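Local coordinates for protein yersinopine synthase (Yersinia pestis, PDB 6C4L) that catalyses the NADPH-dependent reductive condensation of pyruvate with a histidine-derived intermediate, the last step in making the metallophore yersinopine, at residues Leu108-Pro113 with Val135-Ser140; Ala170-Ile175 with Tyr202-Lys207; Ala208-Ile213 with Asp327-Val332. All blocks are in the same frame, centred on the assembly; numbering follows the deposited sequence.

Contact 1 (Leu108-Pro113 with Val135-Ser140); sequences LILAVP and VILLSS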
loop_
_atom_site.group_PDB
_atom_site.type_symbol
_atom_site.label_atom_id
_atom_site.label_comp_id
_atom_site.label_asym_id
_atom_site.label_seq_id
_atom_site.Cartn_x
_atom_site.Cartn_y
_atom_site.Cartn_z
ATOM N N LEU A 108 13.771 -39.208 15.479
ATOM C CA LEU A 108 12.394 -38.804 15.244
ATOM C C LEU A 108 12.401 -37.368 14.752
ATOM O O LEU A 108 13.042 -36.503 15.359
ATOM C CB LEU A 108 11.551 -38.873 16.516
ATOM C CG LEU A 108 11.224 -40.179 17.202
ATOM C CD1 LEU A 108 10.017 -39.912 18.085
ATOM C CD2 LEU A 108 10.969 -41.296 16.198
ATOM N N ILE A 109 11.710 -37.107 13.653
ATOM C CA ILE A 109 11.562 -35.743 13.160
ATOM C C ILE A 109 10.077 -35.387 13.217
ATOM O O ILE A 109 9.247 -36.028 12.561
ATOM C CB ILE A 109 12.130 -35.563 11.750
ATOM C CG1 ILE A 109 13.653 -35.840 11.732
ATOM C CG2 ILE A 109 11.902 -34.139 11.324
ATOM C CD1 ILE A 109 14.267 -36.018 10.366
ATOM N N LEU A 110 9.734 -34.381 14.018
ATOM C CA LEU A 110 8.338 -33.916 14.130
ATOM C C LEU A 110 8.100 -32.903 13.023
ATOM O O LEU A 110 8.524 -31.748 13.109
ATOM C CB LEU A 110 8.068 -33.355 15.517
ATOM C CG LEU A 110 7.670 -34.500 16.477
ATOM C CD1 LEU A 110 8.883 -35.305 16.853
ATOM C CD2 LEU A 110 6.984 -34.037 17.721
ATOM N N ALA A 111 7.488 -33.377 11.944
ATOM C CA ALA A 111 7.005 -32.540 10.866
ATOM C C ALA A 111 5.598 -32.007 11.109
ATOM O O ALA A 111 5.130 -31.183 10.324
ATOM C CB ALA A 111 7.030 -33.323 9.556
ATOM N N VAL A 112 4.929 -32.432 12.176
ATOM C CA VAL A 112 3.591 -31.939 12.524
ATOM C C VAL A 112 3.726 -30.509 13.033
ATOM O O VAL A 112 4.814 -30.117 13.478
ATOM C CB VAL A 112 2.927 -32.834 13.581
ATOM C CG1 VAL A 112 2.774 -34.259 13.071
ATOM C CG2 VAL A 112 3.725 -32.813 14.884
ATOM N N PRO A 113 2.672 -29.692 13.009
ATOM C CA PRO A 113 2.809 -28.339 13.542
ATOM C C PRO A 113 3.034 -28.378 15.044
ATOM O O PRO A 113 2.678 -29.333 15.746
ATOM C CB PRO A 113 1.481 -27.654 13.177
ATOM C CG PRO A 113 0.526 -28.753 12.981
ATOM C CD PRO A 113 1.324 -29.943 12.484
ATOM N N VAL A 135 15.592 -35.987 18.655
ATOM C CA VAL A 135 14.256 -35.588 18.249
ATOM C C VAL A 135 14.358 -34.185 17.700
ATOM O O VAL A 135 14.801 -33.279 18.409
ATOM C CB VAL A 135 13.262 -35.646 19.418
ATOM C CG1 VAL A 135 11.920 -35.082 18.995
ATOM C CG2 VAL A 135 13.106 -37.088 19.921
ATOM N N ILE A 136 13.948 -34.006 16.448
ATOM C CA ILE A 136 14.125 -32.745 15.725
ATOM C C ILE A 136 12.758 -32.088 15.548
ATOM O O ILE A 136 11.843 -32.695 14.987
ATOM C CB ILE A 136 14.797 -32.970 14.365
ATOM C CG1 ILE A 136 16.170 -33.646 14.581
ATOM C CG2 ILE A 136 14.984 -31.652 13.625
ATOM C CD1 ILE A 136 16.844 -34.128 13.323
ATOM N N LEU A 137 12.643 -30.840 15.996
ATOM C CA LEU A 137 11.402 -30.048 15.922
ATOM C C LEU A 137 11.508 -29.152 14.692
ATOM O O LEU A 137 12.195 -28.132 14.696
ATOM C CB LEU A 137 11.214 -29.251 17.203
ATOM C CG LEU A 137 11.323 -30.169 18.433
ATOM C CD1 LEU A 137 11.153 -29.425 19.751
ATOM C CD2 LEU A 137 10.280 -31.271 18.354
ATOM N N LEU A 138 10.844 -29.580 13.629
ATOM C CA LEU A 138 11.124 -29.064 12.305
ATOM C C LEU A 138 10.599 -27.647 12.145
ATOM O O LEU A 138 11.282 -26.786 11.580
ATOM C CB LEU A 138 10.513 -30.005 11.264
ATOM C CG LEU A 138 10.805 -29.639 9.808
ATOM C CD1 LEU A 138 12.286 -29.851 9.525
ATOM C CD2 LEU A 138 9.940 -30.458 8.849
ATOM N N SER A 139 9.387 -27.380 12.630
ATOM C CA SER A 139 8.823 -26.027 12.620
ATOM C C SER A 139 8.414 -25.670 14.045
ATOM O O SER A 139 7.225 -25.659 14.408
ATOM C CB SER A 139 7.650 -25.891 11.658
ATOM O OG SER A 139 7.627 -24.543 11.200
ATOM N N SER A 140 9.414 -25.321 14.840
ATOM C CA SER A 140 9.234 -25.175 16.265
ATOM C C SER A 140 8.424 -23.921 16.593
ATOM O O SER A 140 8.148 -23.083 15.748
ATOM C CB SER A 140 10.588 -25.110 16.944
ATOM O OG SER A 140 10.499 -25.617 18.253
HETATM O O HOH W 1 7.372 -29.381 13.268
#

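Contact 2 (Ala170-Ile175 with Tyr202-Lys207); sequences ADTKYI and YRAYTK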
loop_
_atom_site.group_PDB
_atom_site.type_symbol
_atom_site.label_atom_id
_atom_site.label_comp_id
_atom_site.label_asym_id
_atom_site.label_seq_id
_atom_site.Cartn_x
_atom_site.Cartn_y
_atom_site.Cartn_z
ATOM N N ALA A 170 11.542 -24.723 3.466
ATOM C CA ALA A 170 11.105 -24.636 2.078
ATOM C C ALA A 170 9.630 -24.261 2.011
ATOM O O ALA A 170 8.880 -24.412 2.976
ATOM C CB ALA A 170 11.305 -25.961 1.342
ATOM N N ASP A 171 9.216 -23.792 0.837
ATOM C CA ASP A 171 7.801 -23.630 0.492
ATOM C C ASP A 171 7.416 -24.842 -0.356
ATOM O O ASP A 171 7.695 -24.880 -1.559
ATOM C CB ASP A 171 7.589 -22.325 -0.264
ATOM C CG ASP A 171 6.136 -22.108 -0.661
ATOM O OD1 ASP A 171 5.275 -22.942 -0.287
ATOM O OD2 ASP A 171 5.854 -21.100 -1.347
ATOM N N THR A 172 6.819 -25.850 0.276
ATOM C CA THR A 172 6.444 -27.098 -0.380
ATOM C C THR A 172 4.937 -27.298 -0.286
ATOM O O THR A 172 4.322 -26.955 0.724
ATOM C CB THR A 172 7.144 -28.315 0.267
ATOM O OG1 THR A 172 8.550 -28.073 0.353
ATOM C CG2 THR A 172 6.904 -29.583 -0.550
ATOM N N LYS A 173 4.352 -27.891 -1.330
ATOM C CA LYS A 173 2.906 -28.054 -1.416
ATOM C C LYS A 173 2.569 -29.279 -2.262
ATOM O O LYS A 173 3.413 -29.812 -2.988
ATOM C CB LYS A 173 2.257 -26.797 -2.005
ATOM C CG LYS A 173 2.483 -25.537 -1.160
ATOM C CD LYS A 173 1.739 -24.312 -1.698
ATOM C CE LYS A 173 0.200 -24.513 -1.661
ATOM N NZ LYS A 173 -0.558 -23.336 -2.205
ATOM N N TYR A 174 1.318 -29.725 -2.172
ATOM C CA TYR A 174 0.915 -30.880 -2.960
ATOM C C TYR A 174 0.618 -30.467 -4.402
ATOM O O TYR A 174 0.499 -29.282 -4.736
ATOM C CB TYR A 174 -0.317 -31.561 -2.365
ATOM C CG TYR A 174 -0.151 -32.189 -0.994
ATOM C CD1 TYR A 174 0.510 -33.411 -0.835
ATOM C CD2 TYR A 174 -0.684 -31.580 0.138
ATOM C CE1 TYR A 174 0.646 -33.994 0.419
ATOM C CE2 TYR A 174 -0.559 -32.159 1.395
ATOM C CZ TYR A 174 0.110 -33.362 1.530
ATOM O OH TYR A 174 0.246 -33.936 2.779
ATOM N N ILE A 175 0.491 -31.477 -5.261
ATOM C CA ILE A 175 0.077 -31.269 -6.647
ATOM C C ILE A 175 -1.410 -31.604 -6.800
ATOM O O ILE A 175 -2.176 -30.871 -7.437
ATOM C CB ILE A 175 0.935 -32.111 -7.608
ATOM C CG1 ILE A 175 2.407 -31.759 -7.439
ATOM C CG2 ILE A 175 0.552 -31.836 -9.046
ATOM C CD1 ILE A 175 3.267 -32.332 -8.529
ATOM N N TYR A 202 1.103 -38.291 -2.160
ATOM C CA TYR A 202 2.467 -38.791 -2.249
ATOM C C TYR A 202 3.285 -38.011 -3.273
ATOM O O TYR A 202 4.336 -38.488 -3.703
ATOM C CB TYR A 202 2.443 -40.282 -2.599
ATOM C CG TYR A 202 1.635 -40.537 -3.838
ATOM C CD1 TYR A 202 2.226 -40.469 -5.089
ATOM C CD2 TYR A 202 0.268 -40.784 -3.766
ATOM C CE1 TYR A 202 1.488 -40.668 -6.236
ATOM C CE2 TYR A 202 -0.480 -40.978 -4.909
ATOM C CZ TYR A 202 0.143 -40.916 -6.143
ATOM O OH TYR A 202 -0.569 -41.115 -7.300
ATOM N N ARG A 203 2.815 -36.827 -3.668
ATOM C CA ARG A 203 3.447 -36.007 -4.691
ATOM C C ARG A 203 3.468 -34.562 -4.219
ATOM O O ARG A 203 2.423 -34.014 -3.852
ATOM C CB ARG A 203 2.694 -36.079 -6.027
ATOM C CG ARG A 203 2.839 -37.384 -6.792
ATOM C CD ARG A 203 2.577 -37.207 -8.307
ATOM N NE ARG A 203 3.355 -38.170 -9.089
ATOM C CZ ARG A 203 4.474 -37.894 -9.765
ATOM N NH1 ARG A 203 4.964 -36.654 -9.806
ATOM N NH2 ARG A 203 5.106 -38.876 -10.417
ATOM N N ALA A 204 4.644 -33.935 -4.262
ATOM C CA ALA A 204 4.776 -32.554 -3.821
ATOM C C ALA A 204 5.618 -31.770 -4.811
ATOM O O ALA A 204 6.339 -32.332 -5.633
ATOM C CB ALA A 204 5.414 -32.457 -2.432
ATOM N N TYR A 205 5.510 -30.453 -4.725
ATOM C CA TYR A 205 6.412 -29.570 -5.439
ATOM C C TYR A 205 6.924 -28.522 -4.467
ATOM O O TYR A 205 6.198 -28.059 -3.578
ATOM C CB TYR A 205 5.739 -28.896 -6.679
ATOM C CG TYR A 205 4.775 -27.754 -6.388
ATOM C CD1 TYR A 205 3.566 -27.978 -5.727
ATOM C CD2 TYR A 205 5.052 -26.453 -6.822
ATOM C CE1 TYR A 205 2.662 -26.929 -5.477
ATOM C CE2 TYR A 205 4.161 -25.398 -6.578
ATOM C CZ TYR A 205 2.971 -25.648 -5.903
ATOM O OH TYR A 205 2.087 -24.620 -5.650
ATOM N N THR A 206 8.191 -28.168 -4.639
ATOM C CA THR A 206 8.846 -27.154 -3.823
ATOM C C THR A 206 9.119 -25.929 -4.698
ATOM O O THR A 206 9.826 -26.026 -5.707
ATOM C CB THR A 206 10.130 -27.712 -3.208
ATOM O OG1 THR A 206 9.801 -28.737 -2.247
ATOM C CG2 THR A 206 10.932 -26.613 -2.517
ATOM N N LYS A 207 8.539 -24.789 -4.314
ATOM C CA LYS A 207 8.717 -23.542 -5.058
ATOM C C LYS A 207 10.037 -22.851 -4.744
ATOM O O LYS A 207 10.613 -22.193 -5.620
ATOM C CB LYS A 207 7.588 -22.562 -4.731
ATOM C CG LYS A 207 6.243 -22.841 -5.399
ATOM C CD LYS A 207 5.218 -21.763 -5.012
ATOM C CE LYS A 207 4.325 -22.196 -3.850
ATOM N NZ LYS A 207 3.730 -21.019 -3.141
#

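Contact 3 (Ala208-Ile213 with Asp327-Val332); sequences AFKQRI and DDNYPV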
loop_
_atom_site.group_PDB
_atom_site.type_symbol
_atom_site.label_atom_id
_atom_site.label_comp_id
_atom_site.label_asym_id
_atom_site.label_seq_id
_atom_site.Cartn_x
_atom_site.Cartn_y
_atom_site.Cartn_z
ATOM N N ALA A 208 10.517 -22.972 -3.508
ATOM C CA ALA A 208 11.539 -22.083 -2.975
ATOM C C ALA A 208 12.135 -22.687 -1.710
ATOM O O ALA A 208 11.479 -23.463 -1.012
ATOM C CB ALA A 208 10.947 -20.708 -2.664
ATOM N N PHE A 209 13.371 -22.302 -1.416
ATOM C CA PHE A 209 14.035 -22.663 -0.175
ATOM C C PHE A 209 14.384 -21.406 0.606
ATOM O O PHE A 209 14.612 -20.338 0.032
ATOM C CB PHE A 209 15.309 -23.459 -0.433
ATOM C CG PHE A 209 15.080 -24.773 -1.105
ATOM C CD1 PHE A 209 14.688 -25.880 -0.370
ATOM C CD2 PHE A 209 15.285 -24.912 -2.469
ATOM C CE1 PHE A 209 14.495 -27.103 -0.996
ATOM C CE2 PHE A 209 15.100 -26.129 -3.102
ATOM C CZ PHE A 209 14.698 -27.227 -2.367
ATOM N N LYS A 210 14.475 -21.561 1.921
ATOM C CA LYS A 210 14.724 -20.446 2.828
ATOM C C LYS A 210 16.177 -19.979 2.728
ATOM O O LYS A 210 17.072 -20.755 2.377
ATOM C CB LYS A 210 14.417 -20.872 4.268
ATOM C CG LYS A 210 12.987 -20.602 4.722
ATOM C CD LYS A 210 12.895 -19.228 5.354
ATOM C CE LYS A 210 11.473 -18.835 5.635
ATOM N NZ LYS A 210 10.740 -19.869 6.435
ATOM N N GLN A 211 16.408 -18.702 3.076
ATOM C CA GLN A 211 17.768 -18.146 3.121
ATOM C C GLN A 211 18.593 -18.783 4.225
ATOM O O GLN A 211 19.713 -19.262 3.994
ATOM C CB GLN A 211 17.741 -16.643 3.384
ATOM C CG GLN A 211 17.155 -15.784 2.327
ATOM C CD GLN A 211 17.371 -14.337 2.671
ATOM O OE1 GLN A 211 18.470 -13.812 2.503
ATOM N NE2 GLN A 211 16.340 -13.693 3.210
ATOM N N ARG A 212 18.085 -18.702 5.455
ATOM C CA ARG A 212 18.745 -19.250 6.621
ATOM C C ARG A 212 17.694 -19.836 7.554
ATOM O O ARG A 212 16.509 -19.527 7.453
ATOM C CB ARG A 212 19.573 -18.183 7.345
ATOM C CG ARG A 212 18.841 -16.928 7.731
ATOM C CD ARG A 212 19.832 -15.909 8.312
ATOM N NE ARG A 212 20.931 -15.622 7.376
ATOM C CZ ARG A 212 20.860 -14.753 6.366
ATOM N NH1 ARG A 212 19.738 -14.044 6.155
ATOM N NH2 ARG A 212 21.924 -14.577 5.574
ATOM N N ILE A 213 18.164 -20.706 8.448
ATOM C CA ILE A 213 17.371 -21.347 9.487
ATOM C C ILE A 213 18.170 -21.212 10.772
ATOM O O ILE A 213 19.389 -21.432 10.767
ATOM C CB ILE A 213 17.122 -22.838 9.170
ATOM C CG1 ILE A 213 16.347 -23.002 7.862
ATOM C CG2 ILE A 213 16.412 -23.548 10.328
ATOM C CD1 ILE A 213 14.918 -22.491 7.917
ATOM N N ASP A 327 15.565 -9.252 5.998
ATOM C CA ASP A 327 16.857 -9.834 5.639
ATOM C C ASP A 327 16.905 -11.356 5.806
ATOM O O ASP A 327 17.656 -12.018 5.092
ATOM C CB ASP A 327 17.972 -9.195 6.481
ATOM C CG ASP A 327 18.176 -7.688 6.200
ATOM O OD1 ASP A 327 17.506 -7.095 5.309
ATOM O OD2 ASP A 327 19.016 -7.080 6.911
ATOM N N ASP A 328 16.139 -11.948 6.714
ATOM C CA ASP A 328 16.133 -13.408 6.837
ATOM C C ASP A 328 15.013 -14.087 6.052
ATOM O O ASP A 328 15.025 -15.320 5.955
ATOM C CB ASP A 328 16.026 -13.812 8.306
ATOM C CG ASP A 328 17.224 -13.348 9.129
ATOM O OD1 ASP A 328 18.229 -12.932 8.525
ATOM O OD2 ASP A 328 17.154 -13.396 10.386
ATOM N N ASN A 329 14.064 -13.322 5.475
ATOM C CA ASN A 329 12.847 -13.892 4.883
ATOM C C ASN A 329 12.501 -13.342 3.491
ATOM O O ASN A 329 12.695 -14.034 2.486
ATOM C CB ASN A 329 11.662 -13.685 5.833
ATOM C CG ASN A 329 11.715 -14.589 7.059
ATOM O OD1 ASN A 329 11.198 -15.714 7.041
ATOM N ND2 ASN A 329 12.340 -14.097 8.133
ATOM N N TYR A 330 11.939 -12.123 3.401
ATOM C CA TYR A 330 11.474 -11.600 2.111
ATOM C C TYR A 330 11.761 -10.100 2.016
ATOM O O TYR A 330 11.138 -9.315 2.734
ATOM C CB TYR A 330 9.975 -11.852 1.918
ATOM C CG TYR A 330 9.549 -13.267 2.264
ATOM C CD1 TYR A 330 9.742 -14.322 1.370
ATOM C CD2 TYR A 330 8.968 -13.555 3.495
ATOM C CE1 TYR A 330 9.353 -15.627 1.698
ATOM C CE2 TYR A 330 8.588 -14.855 3.833
ATOM C CZ TYR A 330 8.780 -15.880 2.929
ATOM O OH TYR A 330 8.398 -17.161 3.271
ATOM N N PRO A 331 12.695 -9.666 1.176
ATOM C CA PRO A 331 13.109 -8.260 1.191
ATOM C C PRO A 331 12.217 -7.371 0.348
ATOM O O PRO A 331 11.541 -7.800 -0.589
ATOM C CB PRO A 331 14.517 -8.311 0.598
ATOM C CG PRO A 331 14.448 -9.412 -0.359
ATOM C CD PRO A 331 13.616 -10.480 0.353
ATOM N N VAL A 332 12.238 -6.097 0.711
ATOM C CA VAL A 332 11.597 -5.086 -0.116
ATOM C C VAL A 332 12.631 -4.007 -0.392
ATOM O O VAL A 332 13.616 -3.847 0.354
ATOM C CB VAL A 332 10.318 -4.526 0.558
ATOM C CG1 VAL A 332 9.316 -5.662 0.799
ATOM C CG2 VAL A 332 10.660 -3.805 1.845
#

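Contact 1 (Leu108-Pro113 with Val135-Ser140)
L108, I109 and L110 run parallel to V135, I136 and L137 at an axis separation of 4.7 Å, and the amides and carbonyls between them mesh in the regular parallel ladder. I136 N donates to L108 O, L110 N to I136 O at 2.9 Å, and L138 N to L110 O at 3.2 Å; the last donor stands 21° off the carbonyl plane. Beyond this point the chains part, and one water takes over: it donates to L110 O and V112 O and accepts from S139 N, so L110 O is gripped twice.

The side chains sort onto two faces. On one, I109 and I136 lie side by side and point the same way, I109 CG1 meeting I136 CD1 at 4.0 Å. On the other, L110 slants across V135, its CD1 resting on V135 CG1 at 3.7 Å, while L110 CB meets L137 CD2. L138 turns back toward the first strand: with CG anti to the backbone N (chi1 -176°), its CD2 reaches A111, 4.1 Å from A111 CB.

These strands are the two arms of a beta-alpha-beta unit in a Rossmann-type nucleotide-binding domain, and their C-terminal ends lie by the NADP(+) site, L138 close to A33. Helix 117-123, the crossover, packs through Y117 on L110 and L137 and through L121 on L110. Strand 25-28 pairs with the outer side of strand 107-110, and strand 161-165 with that of strand 134-137, leaving both strands in the interior of the sheet.

Contact 2 (Ala170-Ile175 with Tyr202-Lys207)
The ring of Y205 lies alongside the chain of K173 and points the same way, with Y205 CE1 3.5 Å from K173 CB. Its chi1 of 76° puts CG between the backbone N and the carbonyl carbon, with the ring tipped toward the facing strand; Y174 O meets its edge near the ring plane. Beneath this pair, K173 and Y205 exchange two backbone hydrogen bonds, the hydrogen-bonded pair of an antiparallel ladder.

On the opposite face, T172 and T206 form a non-hydrogen-bonded pair whose hydroxyls approach to 3.0 Å between T172 OG1 and T206 OG1. Each hydroxyl has a firmer partner outside, Y168 OH for T172 and Q36 OE1 for T206; T172 itself belongs to the NADP(+) site.

D171 and K207 reach across each other near the start of strand 170-174. K207 NZ meets D171 OD2 at 2.8 Å on the syn side, 24° out of the carboxylate plane, while K207 N donates to D171 O.

Helix 32-44 lies against the threonine face, with P32 and Q36 on T172 and I35 on A204. Y174 extends past P32 to bond A30 O, in the NADP(+)-binding loop, and strand 71-76 pairs with the other edge of strand 203-217.

Contact 3 (Ala208-Ile213 with Asp327-Val332)
Q211, in the break of strand 203-217 of the Rossmann-type domain, and R212, where the strand resumes, reach the C-terminal end of helix 321-328, joining the nucleotide-binding sheet to a helical part of the chain. The close part is polar and centres on D327 and D328. R212 CG lies between the backbone N and the carbonyl carbon (chi1 54°), and a bend at chi3 brings NH1 to D328 OD1 in a salt bridge of 3.0 Å. The hydrogen bond within it is weak, its N-H...O angle 131°; guanidinium and carboxylate planes stand 56° apart, and the side chains cross at about a right angle. R212 CD also rests 3.4 Å from D328 OD1. The other carboxylate oxygen, D328 OD2, is held by Y214 OH, which should help to fix the rotation of the acid.

Q211 extends beyond CG so that its amide comes over the end of the helix, where NE2 gives a weak, bent bond to D327 O at 2.8 Å. D327 turns its own carboxylate aside to a salt bridge with R339.

The looser side lies toward K210 and N329. K210 bends at chi2 and again at chi4 and sends NZ to S167 OG, meeting 327-332 mainly through CD and CE. N329 ND2 bonds back to F324 O of helix 321-328, while N329 OD1 lies 3.4 Å from K210 CE.

Contact 1 is the buried one, an apolar parallel pairing with isoleucines on one face of the sheet and leucines and valine on the other. Contact 2 belongs to the same sheet but lies nearer the surface, and there the antiparallel ladder carries hydroxyls, a tyrosine ring and a salt bridge. Contact 3, partly buried, has no strand pairing: arginine and glutamine span from sheet to helix end through a salt bridge and weak, bent hydrogen bonds. Contacts 2 and 3 share strand 203-217 and touch, D171 N lying 2.9 Å from A208 O. Contact 2 holds T172 of the NADP(+) site and contact 1 lies beside it, whereas contact 3 links the sheet to helix 321-328.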